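Local coordinates for protein aminoglycoside acetyltransferase meta-AAC0020 (PDB 5F47) that probably transfers an acetyl group from acetyl-coenzyme A to aminoglycoside antibiotics, as a GNAT-fold enzyme of soil bacteria associated with drug resistance, at residues E14-N19 against V59-L64. Sequence-based numbering, arbitrary orientation.
Sequences ERLAEN and VFVALL. With CA (calcium ion), chain I.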
loop_
_atom_site.group_PDB
_atom_site.type_symbol
_atom_site.label_atom_id
_atom_site.label_comp_id
_atom_site.label_asym_id
_atom_site.label_seq_id
_atom_site.Cartn_x
_atom_site.Cartn_y
_atom_site.Cartn_z
ATOM N N GLU B 14 -15.801 -9.337 13.200
ATOM C CA GLU B 14 -15.978 -8.010 13.763
ATOM C C GLU B 14 -14.903 -7.062 13.276
ATOM O O GLU B 14 -13.759 -7.461 13.038
ATOM C CB GLU B 14 -15.983 -8.075 15.297
ATOM C CG GLU B 14 -17.172 -8.868 15.849
ATOM C CD GLU B 14 -17.216 -8.944 17.368
ATOM O OE1 GLU B 14 -16.395 -8.279 18.034
ATOM O OE2 GLU B 14 -18.088 -9.676 17.892
ATOM N N ARG B 15 -15.284 -5.802 13.115
ATOM C CA ARG B 15 -14.345 -4.755 12.753
ATOM C C ARG B 15 -13.888 -4.057 14.029
ATOM O O ARG B 15 -14.724 -3.637 14.826
ATOM C CB ARG B 15 -14.993 -3.762 11.779
ATOM C CG ARG B 15 -14.038 -2.682 11.282
ATOM C CD ARG B 15 -14.737 -1.747 10.298
ATOM N NE ARG B 15 -15.571 -0.750 10.969
ATOM C CZ ARG B 15 -16.901 -0.755 10.988
ATOM N NH1 ARG B 15 -17.591 -1.715 10.378
ATOM N NH2 ARG B 15 -17.548 0.211 11.624
ATOM N N LEU B 16 -12.580 -3.956 14.249
ATOM C CA LEU B 16 -12.088 -3.410 15.510
ATOM C C LEU B 16 -12.376 -1.920 15.640
ATOM O O LEU B 16 -12.278 -1.157 14.669
ATOM C CB LEU B 16 -10.591 -3.666 15.670
ATOM C CG LEU B 16 -10.131 -5.123 15.788
ATOM C CD1 LEU B 16 -8.688 -5.122 16.283
ATOM C CD2 LEU B 16 -11.019 -5.969 16.698
ATOM N N ALA B 17 -12.753 -1.529 16.851
ATOM C CA ALA B 17 -13.017 -0.140 17.189
ATOM C C ALA B 17 -11.834 0.378 17.989
ATOM O O ALA B 17 -10.903 -0.376 18.289
ATOM C CB ALA B 17 -14.315 -0.013 17.979
ATOM N N GLU B 18 -11.873 1.654 18.361
ATOM C CA GLU B 18 -10.743 2.248 19.077
ATOM C C GLU B 18 -10.518 1.640 20.462
ATOM O O GLU B 18 -9.413 1.717 20.988
ATOM C CB GLU B 18 -10.924 3.761 19.201
ATOM C CG GLU B 18 -10.803 4.494 17.879
ATOM C CD GLU B 18 -10.791 6.000 18.051
ATOM O OE1 GLU B 18 -11.228 6.485 19.117
ATOM O OE2 GLU B 18 -10.333 6.699 17.122
ATOM N N ASN B 19 -11.538 1.008 21.034
ATOM C CA ASN B 19 -11.389 0.382 22.347
ATOM C C ASN B 19 -10.863 -1.052 22.258
ATOM O O ASN B 19 -10.846 -1.777 23.251
ATOM C CB ASN B 19 -12.723 0.422 23.114
ATOM C CG ASN B 19 -13.784 -0.517 22.543
ATOM O OD1 ASN B 19 -13.686 -0.994 21.416
ATOM N ND2 ASN B 19 -14.826 -0.768 23.336
ATOM N N VAL B 59 -9.143 -2.838 10.872
ATOM C CA VAL B 59 -8.782 -4.202 11.220
ATOM C C VAL B 59 -10.050 -5.035 11.345
ATOM O O VAL B 59 -11.007 -4.624 12.007
ATOM C CB VAL B 59 -8.013 -4.262 12.552
ATOM C CG1 VAL B 59 -7.572 -5.680 12.854
ATOM C CG2 VAL B 59 -6.800 -3.335 12.521
ATOM N N PHE B 60 -10.074 -6.194 10.695
ATOM C CA PHE B 60 -11.206 -7.103 10.842
ATOM C C PHE B 60 -10.715 -8.377 11.497
ATOM O O PHE B 60 -9.667 -8.897 11.119
ATOM C CB PHE B 60 -11.843 -7.411 9.489
ATOM C CG PHE B 60 -12.486 -6.219 8.837
ATOM C CD1 PHE B 60 -11.709 -5.278 8.179
ATOM C CD2 PHE B 60 -13.853 -6.030 8.900
ATOM C CE1 PHE B 60 -12.291 -4.173 7.586
ATOM C CE2 PHE B 60 -14.440 -4.926 8.299
ATOM C CZ PHE B 60 -13.639 -3.992 7.658
ATOM N N VAL B 61 -11.462 -8.883 12.468
ATOM C CA VAL B 61 -11.061 -10.109 13.149
ATOM C C VAL B 61 -12.137 -11.180 13.153
ATOM O O VAL B 61 -13.332 -10.909 13.009
ATOM C CB VAL B 61 -10.634 -9.833 14.609
ATOM C CG1 VAL B 61 -9.461 -8.852 14.636
ATOM C CG2 VAL B 61 -11.791 -9.312 15.458
ATOM N N ALA B 62 -11.685 -12.416 13.319
ATOM C CA ALA B 62 -12.584 -13.550 13.481
ATOM C C ALA B 62 -12.444 -14.071 14.892
ATOM O O ALA B 62 -11.329 -14.248 15.386
ATOM C CB ALA B 62 -12.272 -14.633 12.478
ATOM N N LEU B 63 -13.577 -14.326 15.542
ATOM C CA LEU B 63 -13.585 -14.697 16.946
ATOM C C LEU B 63 -14.340 -15.988 17.157
ATOM O O LEU B 63 -15.419 -16.176 16.597
ATOM C CB LEU B 63 -14.235 -13.604 17.784
ATOM C CG LEU B 63 -13.474 -12.294 17.940
ATOM C CD1 LEU B 63 -14.447 -11.135 17.902
ATOM C CD2 LEU B 63 -12.719 -12.308 19.253
ATOM N N LEU B 64 -13.755 -16.881 17.945
ATOM C CA LEU B 64 -14.488 -17.996 18.518
ATOM C C LEU B 64 -14.541 -17.719 20.010
ATOM O O LEU B 64 -13.504 -17.697 20.679
ATOM C CB LEU B 64 -13.823 -19.328 18.204
ATOM C CG LEU B 64 -13.924 -19.691 16.723
ATOM C CD1 LEU B 64 -13.173 -20.971 16.442
ATOM C CD2 LEU B 64 -15.391 -19.854 16.333
HETATM CA CA CA I . -10.402 7.110 14.912
HETATM O O HOH W 1 -10.095 -1.191 12.935
HETATM O O HOH W 2 -9.207 9.124 15.190
HETATM O O HOH W 3 -12.135 8.720 15.239
HETATM O O HOH W 4 -10.034 4.655 14.347
HETATM O O HOH W 5 -12.480 6.013 14.550
#
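At one edge of the GNAT sheet, in its antiparallel part, strand 11-15, one of the two outermost within the chain, pairs with strand 57-64, and Glu14 faces Val61 as a hydrogen-bonded pair. Glu14 N donates to Val61 O (2.9 Å) and Val61 N to Glu14 O (2.8 Å). Leu16 N then reaches Val59 O at 2.8 Å; beyond it a water takes over, donating to Leu16 O and accepting from Val59 N.

Arg15 and Phe60 share one face. With Arg15 CG anti to the backbone N (chi1 -176°), CG sits over the ring face, offset toward the rim, 4.0 Å from the Phe60 centroid, in a CH-pi contact. The long aliphatic stem lets an exposed residue cover a buried ring, which Phe114 of helix 103-117 meets edge-to-face.

Leu16 points toward strand 57-64, its fork reaching two valines at once: CD1 meets Val59 CG1 and CD2 meets Val61 CG2, both at 3.6 Å. Phe24 of helix 21-34 packs on Leu16 and Val59. Glu14 OE1 lies 3.5 Å from Leu63 CD1. Farther along, Glu18 OE2, a hard anionic oxygen suited to calcium, binds it at 2.2 Å with Asn53 O, Asn55 OD1 and four waters. Such an edge pair, with helices on both faces, is typical of the N-terminal part of the GNAT fold.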